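Local coordinates for protein putative short-chain oxidoreductase (Thermus thermophilus, PDB 2YUT) that binds NADP in a Rossmann-fold domain of the short-chain dehydrogenase/reductase family and probably acts as an oxidoreductase, at residues G7-L12 / G33-L38. Numbering follows the deposited sequence.
Sequences GATGGL and GALAEL. With NAP (NADP nicotinamide-adenine-dinucleotide phosphate), chain B.
T9 and A8 carry the apolar contact with helix 32-42. T9 CG2 lies against the helix backbone, 3.6 Å from L35 N, and also meets L35 CB and A34 CB. A8 CB packs on L35 CD1 at 4.0 Å. Apart from these methyl contacts, L38 CD2 makes a van der Waals touch with the backbone carbonyl of A8, 3.3 Å from A8 O.

The other branch of T9 is polar. With chi1 at 51°, OG1 sits between the backbone N and the carbonyl carbon and faces NADP while CG2 faces the helix. OG1 accepts a hydrogen bond from ribose O3B and donates one of 2.6 Å to O2X of the 2'-phosphate. A valine here would probably leave both NADP oxygens without this partner.

Backbone N-H groups hold the diphosphate. G11 N reaches O2A at 2.9 Å and L12 N reaches O2N at 3.1 Å, both nearly straight at 170°. G10 is the N-cap of helix 11-19. The first N-H groups of the helix meet the diphosphate, and the helix dipole would probably favour its negative charge.

This is the glycine-rich loop of the Rossmann fold, between strand 2-6 and helix 11-19. Helix 32-42 flanks it, and A8, L35 and L38 all also touch L27 of strand 24-28.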
ATOM      1  N   GLY A   7      -2.749 -13.773  14.268  1.00 12.46           N
ATOM      2  CA  GLY A   7      -1.486 -14.300  13.786  1.00 12.09           C
ATOM      3  C   GLY A   7      -0.808 -15.039  14.936  1.00 14.05           C
ATOM      4  O   GLY A   7       0.418 -15.198  14.971  1.00 13.45           O
ATOM      5  N   ALA A   8      -1.627 -15.494  15.881  1.00 16.75           N
ATOM      6  CA  ALA A   8      -1.154 -16.207  17.062  1.00 19.57           C
ATOM      7  C   ALA A   8      -0.396 -17.487  16.718  1.00 18.48           C
ATOM      8  O   ALA A   8       0.479 -17.915  17.469  1.00 13.45           O
ATOM      9  CB  ALA A   8      -2.336 -16.524  17.983  1.00 10.08           C
ATOM     10  N   THR A   9      -0.728 -18.087  15.581  1.00 16.00           N
ATOM     11  CA  THR A   9      -0.075 -19.319  15.142  1.00 12.84           C
ATOM     12  C   THR A   9       1.267 -19.059  14.460  1.00 16.29           C
ATOM     13  O   THR A   9       1.951 -19.999  14.055  1.00 15.74           O
ATOM     14  CB  THR A   9      -0.957 -20.082  14.146  1.00 21.94           C
ATOM     15  OG1 THR A   9      -1.373 -19.181  13.113  1.00 15.60           O
ATOM     16  CG2 THR A   9      -2.179 -20.677  14.843  1.00 12.35           C
ATOM     17  N   GLY A  10       1.641 -17.790  14.321  1.00 16.78           N
ATOM     18  CA  GLY A  10       2.906 -17.469  13.679  1.00 12.48           C
ATOM     19  C   GLY A  10       4.067 -17.414  14.656  1.00 17.79           C
ATOM     20  O   GLY A  10       3.893 -17.673  15.847  1.00 15.02           O
ATOM     21  N   GLY A  11       5.251 -17.069  14.159  1.00 14.63           N
ATOM     22  CA  GLY A  11       6.423 -16.993  15.017  1.00 15.24           C
ATOM     23  C   GLY A  11       6.319 -15.921  16.087  1.00 22.70           C
ATOM     24  O   GLY A  11       6.513 -16.201  17.272  1.00 13.93           O
ATOM     25  N   LEU A  12       6.028 -14.688  15.676  1.00 15.38           N
ATOM     26  CA  LEU A  12       5.892 -13.583  16.622  1.00 17.46           C
ATOM     27  C   LEU A  12       4.647 -13.749  17.492  1.00 18.98           C
ATOM     28  O   LEU A  12       4.694 -13.539  18.706  1.00 16.69           O
ATOM     29  CB  LEU A  12       5.798 -12.239  15.890  1.00 20.23           C
ATOM     30  CG  LEU A  12       7.064 -11.424  15.604  1.00 32.03           C
ATOM     31  CD1 LEU A  12       7.775 -11.092  16.922  1.00 23.54           C
ATOM     32  CD2 LEU A  12       7.979 -12.202  14.678  1.00 39.85           C
ATOM     33  N   GLY A  33      -5.887 -26.269  14.216  1.00 21.29           N
ATOM     34  CA  GLY A  33      -5.239 -27.237  15.081  1.00 16.37           C
ATOM     35  C   GLY A  33      -4.140 -26.604  15.915  1.00 20.42           C
ATOM     36  O   GLY A  33      -4.152 -26.686  17.147  1.00 16.30           O
ATOM     37  N   ALA A  34      -3.189 -25.959  15.246  1.00 19.01           N
ATOM     38  CA  ALA A  34      -2.085 -25.321  15.947  1.00 20.29           C
ATOM     39  C   ALA A  34      -2.612 -24.272  16.920  1.00 25.30           C
ATOM     40  O   ALA A  34      -2.104 -24.136  18.037  1.00 17.58           O
ATOM     41  CB  ALA A  34      -1.127 -24.678  14.944  1.00 14.55           C
ATOM     42  N   LEU A  35      -3.636 -23.537  16.491  1.00 18.11           N
ATOM     43  CA  LEU A  35      -4.232 -22.494  17.319  1.00 19.76           C
ATOM     44  C   LEU A  35      -4.822 -23.041  18.618  1.00 21.42           C
ATOM     45  O   LEU A  35      -4.561 -22.507  19.694  1.00 14.56           O
ATOM     46  CB  LEU A  35      -5.333 -21.765  16.546  1.00 15.77           C
ATOM     47  CG  LEU A  35      -6.029 -20.630  17.311  1.00 18.72           C
ATOM     48  CD1 LEU A  35      -5.061 -19.476  17.499  1.00 12.09           C
ATOM     49  CD2 LEU A  35      -7.259 -20.159  16.545  1.00 14.44           C
ATOM     50  N   ALA A  36      -5.624 -24.098  18.509  1.00 11.47           N
ATOM     51  CA  ALA A  36      -6.265 -24.696  19.678  1.00 19.02           C
ATOM     52  C   ALA A  36      -5.277 -25.210  20.722  1.00 17.69           C
ATOM     53  O   ALA A  36      -5.520 -25.075  21.920  1.00 18.08           O
ATOM     54  CB  ALA A  36      -7.195 -25.828  19.247  1.00 15.03           C
ATOM     55  N   GLU A  37      -4.168 -25.791  20.274  1.00 19.11           N
ATOM     56  CA  GLU A  37      -3.171 -26.323  21.200  1.00 22.00           C
ATOM     57  C   GLU A  37      -2.418 -25.214  21.934  1.00 23.98           C
ATOM     58  O   GLU A  37      -2.140 -25.338  23.134  1.00 18.20           O
ATOM     59  CB  GLU A  37      -2.178 -27.235  20.462  1.00 23.37           C
ATOM     60  CG  GLU A  37      -1.085 -27.848  21.375  1.00 43.52           C
ATOM     61  CD  GLU A  37      -1.649 -28.496  22.648  1.00 51.71           C
ATOM     62  OE1 GLU A  37      -2.504 -29.408  22.537  1.00 51.28           O
ATOM     63  OE2 GLU A  37      -1.241 -28.091  23.770  1.00 41.06           O
ATOM     64  N   LEU A  38      -2.079 -24.142  21.218  1.00 19.06           N
ATOM     65  CA  LEU A  38      -1.378 -23.020  21.839  1.00 18.92           C
ATOM     66  C   LEU A  38      -2.313 -22.366  22.853  1.00 18.66           C
ATOM     67  O   LEU A  38      -1.921 -22.081  23.987  1.00 18.34           O
ATOM     68  CB  LEU A  38      -0.966 -21.981  20.789  1.00 18.28           C
ATOM     69  CG  LEU A  38      -0.346 -20.682  21.332  1.00 18.84           C
ATOM     70  CD1 LEU A  38       0.929 -21.000  22.096  1.00  9.04           C
ATOM     71  CD2 LEU A  38      -0.042 -19.725  20.181  1.00 12.39           C
TER
HETATM   72  PA  NAP B 500       4.663 -15.946  10.407  1.00 17.20           P
HETATM   73  O1A NAP B 500       4.586 -16.537   8.911  1.00 15.17           O
HETATM   74  O2A NAP B 500       5.449 -16.800  11.325  1.00 15.79           O
HETATM   75  O5B NAP B 500       3.138 -15.784  10.889  1.00 18.56           O
HETATM   76  C5B NAP B 500       2.183 -15.129  10.051  1.00 15.52           C
HETATM   77  C4B NAP B 500       0.810 -15.124  10.722  1.00 20.89           C
HETATM   78  O4B NAP B 500      -0.110 -14.440   9.852  1.00 20.90           O
HETATM   79  C3B NAP B 500       0.292 -16.557  10.882  1.00 20.66           C
HETATM   80  O3B NAP B 500      -0.359 -16.700  12.147  1.00 24.78           O
HETATM   81  C2B NAP B 500      -0.734 -16.662   9.755  1.00 19.79           C
HETATM   82  O2B NAP B 500      -1.769 -17.572  10.137  1.00 21.54           O
HETATM   83  C1B NAP B 500      -1.298 -15.244   9.836  1.00 17.35           C
HETATM   84  N9A NAP B 500      -2.119 -14.949   8.641  1.00 23.60           N
HETATM   85  C8A NAP B 500      -1.672 -14.875   7.389  1.00 19.38           C
HETATM   86  N7A NAP B 500      -2.690 -14.625   6.568  1.00 21.90           N
HETATM   87  C5A NAP B 500      -3.794 -14.540   7.303  1.00 15.59           C
HETATM   88  C6A NAP B 500      -5.135 -14.323   7.012  1.00 24.31           C
HETATM   89  N6A NAP B 500      -5.529 -14.131   5.756  1.00 15.51           N
HETATM   90  N1A NAP B 500      -6.023 -14.315   8.017  1.00 20.22           N
HETATM   91  C2A NAP B 500      -5.639 -14.508   9.267  1.00 22.83           C
HETATM   92  N3A NAP B 500      -4.373 -14.718   9.581  1.00 12.63           N
HETATM   93  C4A NAP B 500      -3.432 -14.742   8.627  1.00 20.19           C
HETATM   94  O3  NAP B 500       5.249 -14.454  10.240  1.00 16.51           O
HETATM   95  PN  NAP B 500       5.896 -13.624  11.459  1.00 19.25           P
HETATM   96  O1N NAP B 500       7.371 -13.629  11.322  1.00 18.87           O
HETATM   97  O2N NAP B 500       5.304 -14.063  12.742  1.00 19.76           O
HETATM   98  O5D NAP B 500       5.412 -12.117  11.159  1.00 18.99           O
HETATM   99  C5D NAP B 500       4.411 -11.493  11.967  1.00 18.84           C
HETATM  100  C4D NAP B 500       4.229 -10.021  11.585  1.00 15.42           C
HETATM  101  O4D NAP B 500       5.511  -9.384  11.744  1.00 17.45           O
HETATM  102  C3D NAP B 500       3.866  -9.885  10.104  1.00 17.59           C
HETATM  103  O3D NAP B 500       3.166  -8.663   9.856  1.00 19.98           O
HETATM  104  C2D NAP B 500       5.251  -9.832   9.464  1.00 18.43           C
HETATM  105  O2D NAP B 500       5.208  -9.208   8.178  1.00 18.66           O
HETATM  106  C1D NAP B 500       5.918  -8.883  10.458  1.00 15.66           C
HETATM  107  N1N NAP B 500       7.389  -8.827  10.311  1.00 18.11           N
HETATM  108  C2N NAP B 500       8.144 -10.007  10.342  1.00 16.99           C
HETATM  109  C3N NAP B 500       9.525  -9.948  10.199  1.00 20.84           C
HETATM  110  C7N NAP B 500      10.353 -11.234  10.240  1.00 26.68           C
HETATM  111  O7N NAP B 500      11.545 -11.231   9.937  1.00 22.87           O
HETATM  112  N7N NAP B 500       9.682 -12.321  10.611  1.00 13.22           N
HETATM  113  C4N NAP B 500      10.155  -8.721  10.024  1.00 25.48           C
HETATM  114  C5N NAP B 500       9.411  -7.547   9.994  1.00 28.51           C
HETATM  115  C6N NAP B 500       8.029  -7.594  10.136  1.00 23.26           C
HETATM  116  P2B NAP B 500      -1.700 -19.141   9.779  1.00 34.07           P
HETATM  117  O1X NAP B 500      -0.171 -19.613   9.956  1.00 30.57           O
HETATM  118  O2X NAP B 500      -2.544 -19.868  10.942  1.00 29.87           O
HETATM  119  O3X NAP B 500      -2.228 -19.435   8.427  1.00 35.27           O